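Local coordinates for dimethyl-sulfide monooxygenase (Hyphomicrobium sulfonivorans, PDB 6AK1), which oxidises dimethyl sulfide to methanethiol and formaldehyde, using NADH, molecular oxygen and an FMN cofactor, in the first step of dimethyl sulfide degradation, at residues Arg4-Ala9 with Cys50-Phe55; Asn8-Thr13 with Gly393-Tyr398; Glu97-Gly102 with Lys127-Trp132; Thr221-Gln226 with Asn240-Phe245. One frame throughout, in Å; residues are numbered along the deposited sequence.

Contact 1 of 4, residues Arg4-Ala9 with Cys50-Phe55; sequences RIVLNA and CFDCLF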
loop_
_atom_site.group_PDB
_atom_site.type_symbol
_atom_site.label_atom_id
_atom_site.label_comp_id
_atom_site.label_asym_id
_atom_site.label_seq_id
_atom_site.Cartn_x
_atom_site.Cartn_y
_atom_site.Cartn_z
ATOM N N ARG A 4 19.716 0.329 -5.819
ATOM C CA ARG A 4 18.735 -0.521 -6.472
ATOM C C ARG A 4 17.355 0.124 -6.455
ATOM O O ARG A 4 16.904 0.630 -5.424
ATOM C CB ARG A 4 18.687 -1.879 -5.774
ATOM C CG ARG A 4 17.693 -2.853 -6.367
ATOM C CD ARG A 4 17.740 -4.184 -5.638
ATOM N NE ARG A 4 16.979 -4.181 -4.388
ATOM C CZ ARG A 4 15.672 -4.413 -4.302
ATOM N NH1 ARG A 4 14.952 -4.642 -5.391
ATOM N NH2 ARG A 4 15.076 -4.397 -3.122
ATOM N N ILE A 5 16.685 0.098 -7.605
ATOM C CA ILE A 5 15.317 0.599 -7.714
ATOM C C ILE A 5 14.342 -0.479 -7.241
ATOM O O ILE A 5 14.420 -1.640 -7.664
ATOM C CB ILE A 5 15.015 1.040 -9.152
ATOM C CG1 ILE A 5 16.003 2.141 -9.579
ATOM C CG2 ILE A 5 13.596 1.524 -9.271
ATOM C CD1 ILE A 5 15.892 2.557 -11.053
ATOM N N VAL A 6 13.431 -0.099 -6.346
ATOM C CA VAL A 6 12.428 -1.019 -5.820
ATOM C C VAL A 6 11.243 -1.055 -6.778
ATOM O O VAL A 6 10.677 -0.010 -7.122
ATOM C CB VAL A 6 11.992 -0.596 -4.404
ATOM C CG1 VAL A 6 10.774 -1.403 -3.955
ATOM C CG2 VAL A 6 13.141 -0.781 -3.414
ATOM N N LEU A 7 10.859 -2.257 -7.211
ATOM C CA LEU A 7 9.777 -2.430 -8.177
ATOM C C LEU A 7 8.596 -3.114 -7.500
ATOM O O LEU A 7 8.716 -4.254 -7.044
ATOM C CB LEU A 7 10.253 -3.245 -9.375
ATOM C CG LEU A 7 11.470 -2.638 -10.073
ATOM C CD1 LEU A 7 12.034 -3.591 -11.118
ATOM C CD2 LEU A 7 11.131 -1.271 -10.674
ATOM N N ASN A 8 7.467 -2.415 -7.428
ATOM C CA ASN A 8 6.231 -2.944 -6.870
ATOM C C ASN A 8 5.135 -2.903 -7.926
ATOM O O ASN A 8 5.050 -1.943 -8.706
ATOM C CB ASN A 8 5.743 -2.128 -5.657
ATOM C CG ASN A 8 6.657 -2.222 -4.452
ATOM O OD1 ASN A 8 7.491 -3.120 -4.331
ATOM N ND2 ASN A 8 6.471 -1.295 -3.527
ATOM N N ALA A 9 4.274 -3.922 -7.923
ATOM C CA ALA A 9 3.043 -3.864 -8.696
ATOM C C ALA A 9 1.923 -3.336 -7.808
ATOM O O ALA A 9 1.704 -3.836 -6.702
ATOM C CB ALA A 9 2.666 -5.234 -9.271
ATOM N N CYS A 50 11.413 -10.527 -10.654
ATOM C CA CYS A 50 12.042 -10.201 -9.361
ATOM C C CYS A 50 11.504 -8.895 -8.768
ATOM O O CYS A 50 12.231 -8.131 -8.121
ATOM C CB CYS A 50 13.572 -10.151 -9.485
ATOM S SG CYS A 50 14.384 -11.745 -9.808
ATOM N N PHE A 51 10.215 -8.632 -8.983
ATOM C CA PHE A 51 9.569 -7.504 -8.319
ATOM C C PHE A 51 9.616 -7.689 -6.803
ATOM O O PHE A 51 9.555 -8.809 -6.285
ATOM C CB PHE A 51 8.110 -7.368 -8.774
ATOM C CG PHE A 51 7.913 -6.489 -9.990
ATOM C CD1 PHE A 51 8.748 -6.595 -11.098
ATOM C CD2 PHE A 51 6.876 -5.563 -10.024
ATOM C CE1 PHE A 51 8.553 -5.793 -12.212
ATOM C CE2 PHE A 51 6.668 -4.757 -11.143
ATOM C CZ PHE A 51 7.504 -4.873 -12.241
ATOM N N ASP A 52 9.700 -6.573 -6.083
ATOM C CA ASP A 52 9.764 -6.657 -4.629
ATOM C C ASP A 52 8.424 -7.053 -4.015
ATOM O O ASP A 52 8.392 -7.844 -3.062
ATOM C CB ASP A 52 10.253 -5.335 -4.052
ATOM C CG ASP A 52 11.721 -5.085 -4.374
ATOM O OD1 ASP A 52 11.995 -4.489 -5.441
ATOM O OD2 ASP A 52 12.594 -5.511 -3.579
ATOM N N CYS A 53 7.311 -6.540 -4.543
ATOM C CA CYS A 53 6.084 -6.593 -3.765
ATOM C C CYS A 53 4.864 -6.389 -4.658
ATOM O O CYS A 53 4.908 -5.613 -5.618
ATOM C CB CYS A 53 6.134 -5.535 -2.641
ATOM S SG CYS A 53 4.784 -5.610 -1.445
ATOM N N LEU A 54 3.769 -7.092 -4.321
ATOM C CA LEU A 54 2.438 -6.803 -4.855
ATOM C C LEU A 54 1.685 -5.959 -3.825
ATOM O O LEU A 54 1.349 -6.438 -2.740
ATOM C CB LEU A 54 1.678 -8.089 -5.172
ATOM C CG LEU A 54 0.226 -7.963 -5.656
ATOM C CD1 LEU A 54 0.107 -7.327 -7.041
ATOM C CD2 LEU A 54 -0.456 -9.330 -5.642
ATOM N N PHE A 55 1.427 -4.710 -4.158
ATOM C CA PHE A 55 0.792 -3.755 -3.256
ATOM C C PHE A 55 -0.694 -3.732 -3.596
ATOM O O PHE A 55 -1.081 -3.248 -4.667
ATOM C CB PHE A 55 1.448 -2.387 -3.440
ATOM C CG PHE A 55 1.110 -1.370 -2.390
ATOM C CD1 PHE A 55 -0.196 -0.942 -2.198
ATOM C CD2 PHE A 55 2.113 -0.797 -1.630
ATOM C CE1 PHE A 55 -0.507 0.022 -1.249
ATOM C CE2 PHE A 55 1.819 0.182 -0.680
ATOM C CZ PHE A 55 0.501 0.595 -0.494
#

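Contact 2 of 4, residues Asn8-Thr13 with Gly393-Tyr398; sequences NAFDMT and GFNLAY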
loop_
_atom_site.group_PDB
_atom_site.type_symbol
_atom_site.label_atom_id
_atom_site.label_comp_id
_atom_site.label_asym_id
_atom_site.label_seq_id
_atom_site.Cartn_x
_atom_site.Cartn_y
_atom_site.Cartn_z
ATOM N N ASN A 8 7.467 -2.415 -7.428
ATOM C CA ASN A 8 6.231 -2.944 -6.870
ATOM C C ASN A 8 5.135 -2.903 -7.926
ATOM O O ASN A 8 5.050 -1.943 -8.706
ATOM C CB ASN A 8 5.743 -2.128 -5.657
ATOM C CG ASN A 8 6.657 -2.222 -4.452
ATOM O OD1 ASN A 8 7.491 -3.120 -4.331
ATOM N ND2 ASN A 8 6.471 -1.295 -3.527
ATOM N N ALA A 9 4.274 -3.922 -7.923
ATOM C CA ALA A 9 3.043 -3.864 -8.696
ATOM C C ALA A 9 1.923 -3.336 -7.808
ATOM O O ALA A 9 1.704 -3.836 -6.702
ATOM C CB ALA A 9 2.666 -5.234 -9.271
ATOM N N PHE A 10 1.235 -2.318 -8.293
ATOM C CA PHE A 10 0.091 -1.722 -7.625
ATOM C C PHE A 10 -1.168 -2.333 -8.235
ATOM O O PHE A 10 -1.349 -2.303 -9.464
ATOM C CB PHE A 10 0.148 -0.202 -7.803
ATOM C CG PHE A 10 -0.782 0.584 -6.922
ATOM C CD1 PHE A 10 -0.930 0.284 -5.574
ATOM C CD2 PHE A 10 -1.467 1.678 -7.442
ATOM C CE1 PHE A 10 -1.785 1.035 -4.769
ATOM C CE2 PHE A 10 -2.317 2.445 -6.640
ATOM C CZ PHE A 10 -2.481 2.118 -5.305
ATOM N N ASP A 11 -2.016 -2.911 -7.388
ATOM C CA ASP A 11 -3.250 -3.552 -7.832
ATOM C C ASP A 11 -4.310 -3.340 -6.749
ATOM O O ASP A 11 -4.059 -2.710 -5.722
ATOM C CB ASP A 11 -3.010 -5.042 -8.139
ATOM C CG ASP A 11 -3.948 -5.598 -9.229
ATOM O OD1 ASP A 11 -5.135 -5.231 -9.301
ATOM O OD2 ASP A 11 -3.507 -6.443 -10.016
ATOM N N MET A 12 -5.507 -3.858 -6.993
ATOM C CA MET A 12 -6.610 -3.735 -6.053
ATOM C C MET A 12 -7.585 -4.844 -6.405
ATOM O O MET A 12 -7.622 -5.284 -7.547
ATOM C CB MET A 12 -7.261 -2.342 -6.140
ATOM C CG MET A 12 -8.437 -2.099 -5.205
ATOM S SD MET A 12 -8.921 -0.332 -5.135
ATOM C CE MET A 12 -10.578 -0.484 -4.514
ATOM N N THR A 13 -8.346 -5.333 -5.425
ATOM C CA THR A 13 -9.212 -6.483 -5.695
ATOM C C THR A 13 -10.520 -6.014 -6.343
ATOM O O THR A 13 -11.623 -6.242 -5.843
ATOM C CB THR A 13 -9.474 -7.285 -4.422
ATOM O OG1 THR A 13 -8.297 -7.318 -3.601
ATOM C CG2 THR A 13 -9.875 -8.711 -4.783
ATOM N N GLY A 393 11.668 3.910 -5.353
ATOM C CA GLY A 393 11.140 3.010 -6.357
ATOM C C GLY A 393 9.698 3.353 -6.678
ATOM O O GLY A 393 9.241 4.476 -6.431
ATOM N N PHE A 394 8.973 2.355 -7.190
ATOM C CA PHE A 394 7.715 2.646 -7.850
ATOM C C PHE A 394 6.625 1.665 -7.451
ATOM O O PHE A 394 6.875 0.466 -7.284
ATOM C CB PHE A 394 7.902 2.641 -9.378
ATOM C CG PHE A 394 9.015 3.544 -9.840
ATOM C CD1 PHE A 394 8.780 4.894 -10.061
ATOM C CD2 PHE A 394 10.302 3.052 -10.003
ATOM C CE1 PHE A 394 9.809 5.736 -10.471
ATOM C CE2 PHE A 394 11.327 3.885 -10.402
ATOM C CZ PHE A 394 11.080 5.227 -10.638
ATOM N N ASN A 395 5.414 2.208 -7.294
ATOM C CA ASN A 395 4.174 1.439 -7.279
ATOM C C ASN A 395 3.584 1.571 -8.672
ATOM O O ASN A 395 2.935 2.575 -8.993
ATOM C CB ASN A 395 3.207 1.945 -6.213
ATOM C CG ASN A 395 3.389 1.241 -4.885
ATOM O OD1 ASN A 395 4.372 0.519 -4.686
ATOM N ND2 ASN A 395 2.460 1.463 -3.959
ATOM N N LEU A 396 3.834 0.556 -9.495
ATOM C CA LEU A 396 3.474 0.541 -10.909
ATOM C C LEU A 396 2.001 0.183 -11.067
ATOM O O LEU A 396 1.607 -0.974 -10.876
ATOM C CB LEU A 396 4.374 -0.449 -11.642
ATOM C CG LEU A 396 5.846 -0.044 -11.493
ATOM C CD1 LEU A 396 6.792 -1.126 -11.909
ATOM C CD2 LEU A 396 6.107 1.224 -12.300
ATOM N N ALA A 397 1.187 1.177 -11.396
ATOM C CA ALA A 397 -0.226 0.970 -11.655
ATOM C C ALA A 397 -0.432 0.460 -13.077
ATOM O O ALA A 397 0.430 0.603 -13.949
ATOM C CB ALA A 397 -1.005 2.271 -11.450
ATOM N N TYR A 398 -1.597 -0.131 -13.319
ATOM C CA TYR A 398 -1.858 -0.705 -14.625
ATOM C C TYR A 398 -2.897 0.107 -15.393
ATOM O O TYR A 398 -3.797 0.723 -14.809
ATOM C CB TYR A 398 -2.297 -2.177 -14.502
ATOM C CG TYR A 398 -3.603 -2.471 -13.775
ATOM C CD1 TYR A 398 -4.818 -2.373 -14.434
ATOM C CD2 TYR A 398 -3.610 -2.923 -12.458
ATOM C CE1 TYR A 398 -6.012 -2.655 -13.796
ATOM C CE2 TYR A 398 -4.810 -3.225 -11.798
ATOM C CZ TYR A 398 -5.998 -3.094 -12.472
ATOM O OH TYR A 398 -7.188 -3.380 -11.836
HETATM O O HOH W 1 -3.085 -0.349 -10.184
#

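Contact 3 of 4, residues Glu97-Gly102 with Lys127-Trp132; sequences EHVGFG and KGRVAW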
loop_
_atom_site.group_PDB
_atom_site.type_symbol
_atom_site.label_atom_id
_atom_site.label_comp_id
_atom_site.label_asym_id
_atom_site.label_seq_id
_atom_site.Cartn_x
_atom_site.Cartn_y
_atom_site.Cartn_z
ATOM N N GLU A 97 8.012 -17.756 -3.755
ATOM C CA GLU A 97 9.027 -17.928 -2.737
ATOM C C GLU A 97 9.469 -16.619 -2.095
ATOM O O GLU A 97 9.794 -16.615 -0.908
ATOM C CB GLU A 97 10.241 -18.639 -3.351
ATOM C CG GLU A 97 11.267 -19.105 -2.343
ATOM C CD GLU A 97 12.466 -19.755 -3.006
ATOM O OE1 GLU A 97 13.431 -20.088 -2.283
ATOM O OE2 GLU A 97 12.439 -19.923 -4.251
ATOM N N HIS A 98 9.442 -15.500 -2.828
ATOM C CA HIS A 98 10.138 -14.287 -2.409
ATOM C C HIS A 98 9.320 -12.998 -2.500
ATOM O O HIS A 98 9.552 -12.076 -1.711
ATOM C CB HIS A 98 11.406 -14.114 -3.251
ATOM C CG HIS A 98 12.497 -15.078 -2.905
ATOM N ND1 HIS A 98 13.107 -15.100 -1.668
ATOM C CD2 HIS A 98 13.080 -16.064 -3.631
ATOM C CE1 HIS A 98 14.014 -16.061 -1.644
ATOM N NE2 HIS A 98 14.016 -16.663 -2.822
ATOM N N VAL A 99 8.399 -12.883 -3.467
ATOM C CA VAL A 99 7.673 -11.627 -3.622
ATOM C C VAL A 99 6.881 -11.331 -2.348
ATOM O O VAL A 99 6.333 -12.237 -1.704
ATOM C CB VAL A 99 6.768 -11.660 -4.871
ATOM C CG1 VAL A 99 5.629 -12.652 -4.700
ATOM C CG2 VAL A 99 6.205 -10.274 -5.174
ATOM N N GLY A 100 6.847 -10.052 -1.951
ATOM C CA GLY A 100 6.072 -9.653 -0.793
ATOM C C GLY A 100 4.624 -9.319 -1.153
ATOM O O GLY A 100 4.277 -9.133 -2.315
ATOM N N PHE A 101 3.772 -9.245 -0.125
ATOM C CA PHE A 101 2.361 -8.913 -0.307
ATOM C C PHE A 101 2.016 -7.768 0.633
ATOM O O PHE A 101 2.037 -7.939 1.855
ATOM C CB PHE A 101 1.461 -10.129 -0.058
ATOM C CG PHE A 101 1.838 -11.313 -0.885
ATOM C CD1 PHE A 101 1.531 -11.347 -2.245
ATOM C CD2 PHE A 101 2.546 -12.373 -0.328
ATOM C CE1 PHE A 101 1.897 -12.422 -3.040
ATOM C CE2 PHE A 101 2.915 -13.452 -1.115
ATOM C CZ PHE A 101 2.572 -13.477 -2.486
ATOM N N GLY A 102 1.734 -6.602 0.058
ATOM C CA GLY A 102 1.251 -5.478 0.825
ATOM C C GLY A 102 -0.259 -5.521 0.883
ATOM O O GLY A 102 -0.929 -5.473 -0.153
ATOM N N LYS A 127 5.293 -16.838 5.628
ATOM C CA LYS A 127 6.650 -16.981 6.144
ATOM C C LYS A 127 7.407 -15.658 6.046
ATOM O O LYS A 127 8.526 -15.587 5.538
ATOM C CB LYS A 127 7.403 -18.117 5.436
ATOM C CG LYS A 127 6.920 -19.510 5.846
ATOM C CD LYS A 127 7.119 -19.708 7.359
ATOM C CE LYS A 127 6.684 -21.113 7.858
ATOM N NZ LYS A 127 5.244 -21.126 8.312
ATOM N N GLY A 128 6.770 -14.595 6.527
ATOM C CA GLY A 128 7.441 -13.323 6.679
ATOM C C GLY A 128 7.444 -12.426 5.466
ATOM O O GLY A 128 8.394 -11.659 5.283
ATOM N N ARG A 129 6.410 -12.482 4.631
ATOM C CA ARG A 129 6.407 -11.726 3.387
ATOM C C ARG A 129 5.228 -10.766 3.290
ATOM O O ARG A 129 4.843 -10.379 2.180
ATOM C CB ARG A 129 6.416 -12.677 2.190
ATOM C CG ARG A 129 7.720 -13.436 1.999
ATOM C CD ARG A 129 7.687 -14.182 0.681
ATOM N NE ARG A 129 6.889 -15.404 0.743
ATOM C CZ ARG A 129 6.183 -15.885 -0.280
ATOM N NH1 ARG A 129 6.139 -15.214 -1.432
ATOM N NH2 ARG A 129 5.500 -17.019 -0.149
ATOM N N VAL A 130 4.663 -10.341 4.416
ATOM C CA VAL A 130 3.491 -9.478 4.407
ATOM C C VAL A 130 3.903 -8.066 4.796
ATOM O O VAL A 130 4.798 -7.857 5.629
ATOM C CB VAL A 130 2.378 -10.014 5.334
ATOM C CG1 VAL A 130 2.816 -9.971 6.788
ATOM C CG2 VAL A 130 1.097 -9.198 5.148
ATOM N N ALA A 131 3.276 -7.098 4.153
ATOM C CA ALA A 131 3.331 -5.707 4.555
ATOM C C ALA A 131 1.914 -5.243 4.840
ATOM O O ALA A 131 0.969 -5.657 4.160
ATOM C CB ALA A 131 3.967 -4.832 3.474
ATOM N N TRP A 132 1.769 -4.401 5.851
ATOM C CA TRP A 132 0.478 -3.847 6.239
ATOM C C TRP A 132 0.427 -2.406 5.750
ATOM O O TRP A 132 1.177 -1.554 6.236
ATOM C CB TRP A 132 0.277 -3.914 7.757
ATOM C CG TRP A 132 -0.974 -3.212 8.214
ATOM C CD1 TRP A 132 -2.107 -2.986 7.478
ATOM C CD2 TRP A 132 -1.218 -2.637 9.505
ATOM N NE1 TRP A 132 -3.038 -2.325 8.232
ATOM C CE2 TRP A 132 -2.524 -2.102 9.483
ATOM C CE3 TRP A 132 -0.465 -2.538 10.685
ATOM C CZ2 TRP A 132 -3.088 -1.460 10.584
ATOM C CZ3 TRP A 132 -1.033 -1.910 11.786
ATOM C CH2 TRP A 132 -2.332 -1.380 11.729
#

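Contact 4 of 4, residues Thr221-Gln226 with Asn240-Phe245; sequences TPVIFQ and NAEGMF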
loop_
_atom_site.group_PDB
_atom_site.type_symbol
_atom_site.label_atom_id
_atom_site.label_comp_id
_atom_site.label_asym_id
_atom_site.label_seq_id
_atom_site.Cartn_x
_atom_site.Cartn_y
_atom_site.Cartn_z
ATOM N N THR A 221 6.288 -7.791 13.652
ATOM C CA THR A 221 5.508 -6.697 13.104
ATOM C C THR A 221 5.625 -6.720 11.582
ATOM O O THR A 221 6.742 -6.658 11.060
ATOM C CB THR A 221 5.997 -5.360 13.648
ATOM O OG1 THR A 221 5.794 -5.310 15.072
ATOM C CG2 THR A 221 5.252 -4.199 12.986
ATOM N N PRO A 222 4.528 -6.837 10.843
ATOM C CA PRO A 222 4.625 -6.760 9.384
ATOM C C PRO A 222 5.246 -5.436 8.959
ATOM O O PRO A 222 5.209 -4.447 9.697
ATOM C CB PRO A 222 3.170 -6.860 8.926
ATOM C CG PRO A 222 2.366 -6.458 10.136
ATOM C CD PRO A 222 3.137 -6.925 11.309
ATOM N N VAL A 223 5.852 -5.433 7.770
ATOM C CA VAL A 223 6.376 -4.194 7.220
ATOM C C VAL A 223 5.256 -3.171 7.187
ATOM O O VAL A 223 4.140 -3.470 6.751
ATOM C CB VAL A 223 6.967 -4.428 5.815
ATOM C CG1 VAL A 223 7.438 -3.107 5.224
ATOM C CG2 VAL A 223 8.125 -5.411 5.874
ATOM N N ILE A 224 5.531 -1.971 7.688
ATOM C CA ILE A 224 4.514 -0.929 7.760
ATOM C C ILE A 224 4.582 -0.077 6.499
ATOM O O ILE A 224 5.596 0.579 6.237
ATOM C CB ILE A 224 4.684 -0.071 9.019
ATOM C CG1 ILE A 224 4.783 -0.973 10.263
ATOM C CG2 ILE A 224 3.515 0.884 9.135
ATOM C CD1 ILE A 224 3.511 -1.794 10.552
ATOM N N PHE A 225 3.511 -0.103 5.707
ATOM C CA PHE A 225 3.339 0.805 4.581
ATOM C C PHE A 225 2.328 1.877 4.961
ATOM O O PHE A 225 1.357 1.607 5.674
ATOM C CB PHE A 225 2.846 0.079 3.322
ATOM C CG PHE A 225 3.868 -0.825 2.675
ATOM C CD1 PHE A 225 5.193 -0.815 3.073
ATOM C CD2 PHE A 225 3.490 -1.688 1.652
ATOM C CE1 PHE A 225 6.117 -1.652 2.462
ATOM C CE2 PHE A 225 4.419 -2.527 1.030
ATOM C CZ PHE A 225 5.727 -2.506 1.434
ATOM N N GLN A 226 2.563 3.099 4.483
ATOM C CA GLN A 226 1.649 4.208 4.737
ATOM C C GLN A 226 1.682 5.179 3.574
ATOM O O GLN A 226 2.700 5.334 2.904
ATOM C CB GLN A 226 2.000 4.989 6.001
ATOM C CG GLN A 226 1.776 4.230 7.261
ATOM C CD GLN A 226 2.215 5.011 8.462
ATOM O OE1 GLN A 226 3.367 4.926 8.880
ATOM N NE2 GLN A 226 1.300 5.778 9.030
ATOM N N ASN A 240 6.064 5.966 11.719
ATOM C CA ASN A 240 5.786 4.530 11.639
ATOM C C ASN A 240 6.196 3.868 10.329
ATOM O O ASN A 240 6.544 2.687 10.344
ATOM C CB ASN A 240 4.292 4.273 11.857
ATOM C CG ASN A 240 3.846 4.628 13.247
ATOM O OD1 ASN A 240 4.099 3.887 14.199
ATOM N ND2 ASN A 240 3.196 5.773 13.382
ATOM N N ALA A 241 6.171 4.593 9.211
ATOM C CA ALA A 241 6.303 3.970 7.900
ATOM C C ALA A 241 7.691 3.381 7.699
ATOM O O ALA A 241 8.702 4.033 7.973
ATOM C CB ALA A 241 6.002 4.983 6.790
ATOM N N GLU A 242 7.740 2.139 7.230
ATOM C CA GLU A 242 8.960 1.616 6.635
ATOM C C GLU A 242 8.962 1.742 5.119
ATOM O O GLU A 242 10.032 1.874 4.523
ATOM C CB GLU A 242 9.170 0.159 7.048
ATOM C CG GLU A 242 9.178 -0.025 8.566
ATOM C CD GLU A 242 9.245 -1.489 8.994
ATOM O OE1 GLU A 242 10.367 -2.005 9.207
ATOM O OE2 GLU A 242 8.163 -2.118 9.109
ATOM N N GLY A 243 7.790 1.707 4.489
ATOM C CA GLY A 243 7.623 2.090 3.099
ATOM C C GLY A 243 6.570 3.181 3.041
ATOM O O GLY A 243 5.521 3.057 3.691
ATOM N N MET A 244 6.833 4.271 2.322
ATOM C CA MET A 244 5.871 5.358 2.221
ATOM C C MET A 244 5.468 5.535 0.767
ATOM O O MET A 244 6.329 5.640 -0.114
ATOM C CB MET A 244 6.430 6.661 2.789
ATOM C CG MET A 244 5.323 7.623 3.202
ATOM S SD MET A 244 5.943 9.136 3.953
ATOM C CE MET A 244 6.677 8.465 5.449
ATOM N N PHE A 245 4.158 5.559 0.527
ATOM C CA PHE A 245 3.582 5.569 -0.813
ATOM C C PHE A 245 3.110 6.998 -1.089
ATOM O O PHE A 245 2.196 7.496 -0.424
ATOM C CB PHE A 245 2.450 4.542 -0.887
ATOM C CG PHE A 245 1.761 4.454 -2.217
ATOM C CD1 PHE A 245 2.386 4.869 -3.397
ATOM C CD2 PHE A 245 0.471 3.951 -2.296
ATOM C CE1 PHE A 245 1.733 4.774 -4.632
ATOM C CE2 PHE A 245 -0.186 3.852 -3.524
ATOM C CZ PHE A 245 0.448 4.266 -4.696
#

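Contact 1 of 4, residues Arg4-Ala9 with Cys50-Phe55
R4 and D52 clamp together the approaches to strands 6-12 and 53-57, parallel neighbours in the TIM barrel. The guanidinium meets the carboxylate end-on with two nitrogens: NH1 of R4 lies 3.0 Å from OD1 of D52 and NH2 of R4 2.8 Å from OD2 of D52. The carboxylate thus sits at the guanidinium edge, the two planes 36° apart. R4 leaves its backbone extended and then bends at chi3 (81°), which turns the guanidinium onto D52. The D52 carboxylate is placed by a CG anti to the carbonyl carbon (chi1 -70°), beside its own N. OD1 of D52 has a second donor, L7 N, 3.1 Å away on its anti side and somewhat out of the carboxylate plane. In return, D52 N binds L7 O at 2.7 Å, and CG1 of V6 lies beside the doubly gripped oxygen. With an alanine at D52, the R4 guanidinium would probably lose its counter-charge and L7 N its side-chain acceptor.

One residue earlier, the F51 ring lies flat beneath L7, whose CB stands 3.9 Å from the ring centroid in a CH-pi contact, while A9 N comes to the ring edge. Backbone bonds from A9 N to C53 O and from F55 N to A9 O continue the ladder. A9 and L54 both touch L46 of helix 36-48. N8 and C53 face the barrel interior: N8 gives its ND2 to N395 and rests its OD1 3.2 Å from CB of C53.

Contact 2 of 4, residues Asn8-Thr13 with Gly393-Tyr398
The seam where the TIM barrel closes joins its first strand, 6-12, to its last, 393-397, with N8 set beside N395 and A9 beside L396 in parallel register. N8 N binds F394 O, L396 N binds N8 O, and F10 N binds L396 O. A side-chain bond reinforces this ladder inside the barrel: ND2 of N8 points straight at OD1 of N395, 3.0 Å away and almost exactly in the N8 amide plane, although the two amides are turned 50° apart.

F10, its CG anti to the backbone N (chi1 -167°), swings its ring past N395 and brings CD2 to 4.1 Å from CB of A397, which lies at the ring edge. The N395 amide runs nearly parallel to this ring, 19° off. Farther along, a water donates to F10 O at 2.7 Å and accepts weakly from Y398 N. There the edge of the Y398 ring turns to D11, with CE2 of Y398 3.2 Å from OD1 of D11. D11 OD2 is held by Y38, and Y398 OH by the carbonyl of V15. Such first-to-last strand pairing completes the closed barrel of luciferase-like monooxygenases.

Contact 3 of 4, residues Glu97-Gly102 with Lys127-Trp132
R129 and F101 lie side by side and point the same way, the guanidinium and ring planes 58° apart, at the start of strands 130-135 and 100-106. CE2 of F101 sits over one guanidinium face, 3.7 Å from NH1 of R129; the backbone carbonyl of E97 covers the opposite face, its O 3.6 Å from NE of R129. Between these two layers the group reaches V99, whose O takes NH1 of R129 at 3.0 Å. That bond falls on a lone pair in the carbonyl plane, with the oxygen tilted 25° from the guanidinium plane. A bend at chi3 (-78°) brings the guanidinium round to this loop, and CD of R129 also brushes V99 O at 3.4 Å.

The other N-H groups are used too: NH1 also binds T96 OG1, NH2 binds A93 O and NE binds T126 O. A leucine in place of R129 would probably leave V99 O, A93 O and T126 O without the donors the guanidinium supplies.

Beyond the arginine the strands pair directly within the beta-alpha-beta unit around helix 112-126. F101 N binds R129 O at 2.8 Å, and A131 N binds F101 O at 2.7 Å. CG2 of V130 lies against the same F101 carbonyl, and CB of A131 packs 3.8 Å from CA of G102. The partners named for the buried guanidinium are neutral oxygens, two of them, A93 O and T126 O, at the C-terminal ends of helices, which implies that its positive charge is probably spread over local dipoles instead of being matched by one carboxylate.

Contact 4 of 4, residues Thr221-Gln226 with Asn240-Phe245
F225 overlaps the backbone of G243, its CD1 3.8 Å from CA of G243, the ring coming in obliquely. G243 has no side chain, which lets the ring lie this close in the parallel pairing between strands 223-227 and 243-246. E242, just before, crosses V223 and I224 obliquely, its CG anti to the carbonyl carbon (chi1 -55°) and its chain straight at chi2, which carries the carboxylate to I224 N. Its OE2 accepts I224 N at 3.0 Å on the anti side, 23° out of the carboxylate plane, while OE1 forms a salt bridge with R432, so the carboxylate ties the start of strand 223-227 to helix 431-435.

I224 O is gripped twice, by E242 N at 2.8 Å and by G243 N at 3.0 Å. CB of I224 lies 3.6 Å from N240 O at the end of helix 232-240. Past this point Q226 N binds G243 O and F245 N binds Q226 O. CB of Q226 meets CB of A241 at 4.1 Å, and CG of M244 rests 3.5 Å from Q226 O.

The contact closes the beta-alpha-beta unit formed with helix 232-240. Strand 130-135 flanks it beyond 223-227 and strand 276-284 beyond 243-246; I224 touches helix 157-174, whereas F225 and F245 turn to the aromatic interior with F55 and F10.

In the fold
All four contacts are parallel strand pairs of one barrel, and all are largely buried; contact 3 comes nearest the surface, through E97. Contacts 1 and 2 share strand 6-12, each pairing it with a different neighbour, while contacts 3 and 4 each close a beta-alpha-beta unit. Contact 1 passes to contact 3 through backbone pairing of L54 with G100 and G102, and contact 3 to contact 4 through W132. Charged groups lie at the strand starts: a salt bridge in contact 1, a carbonyl-bound arginine in contact 3, a glutamate in contact 4. Inside, F10, F55, F225 and F245 link contacts 1, 2 and 4, and F55 lies near T104, a probable FMN-binding residue.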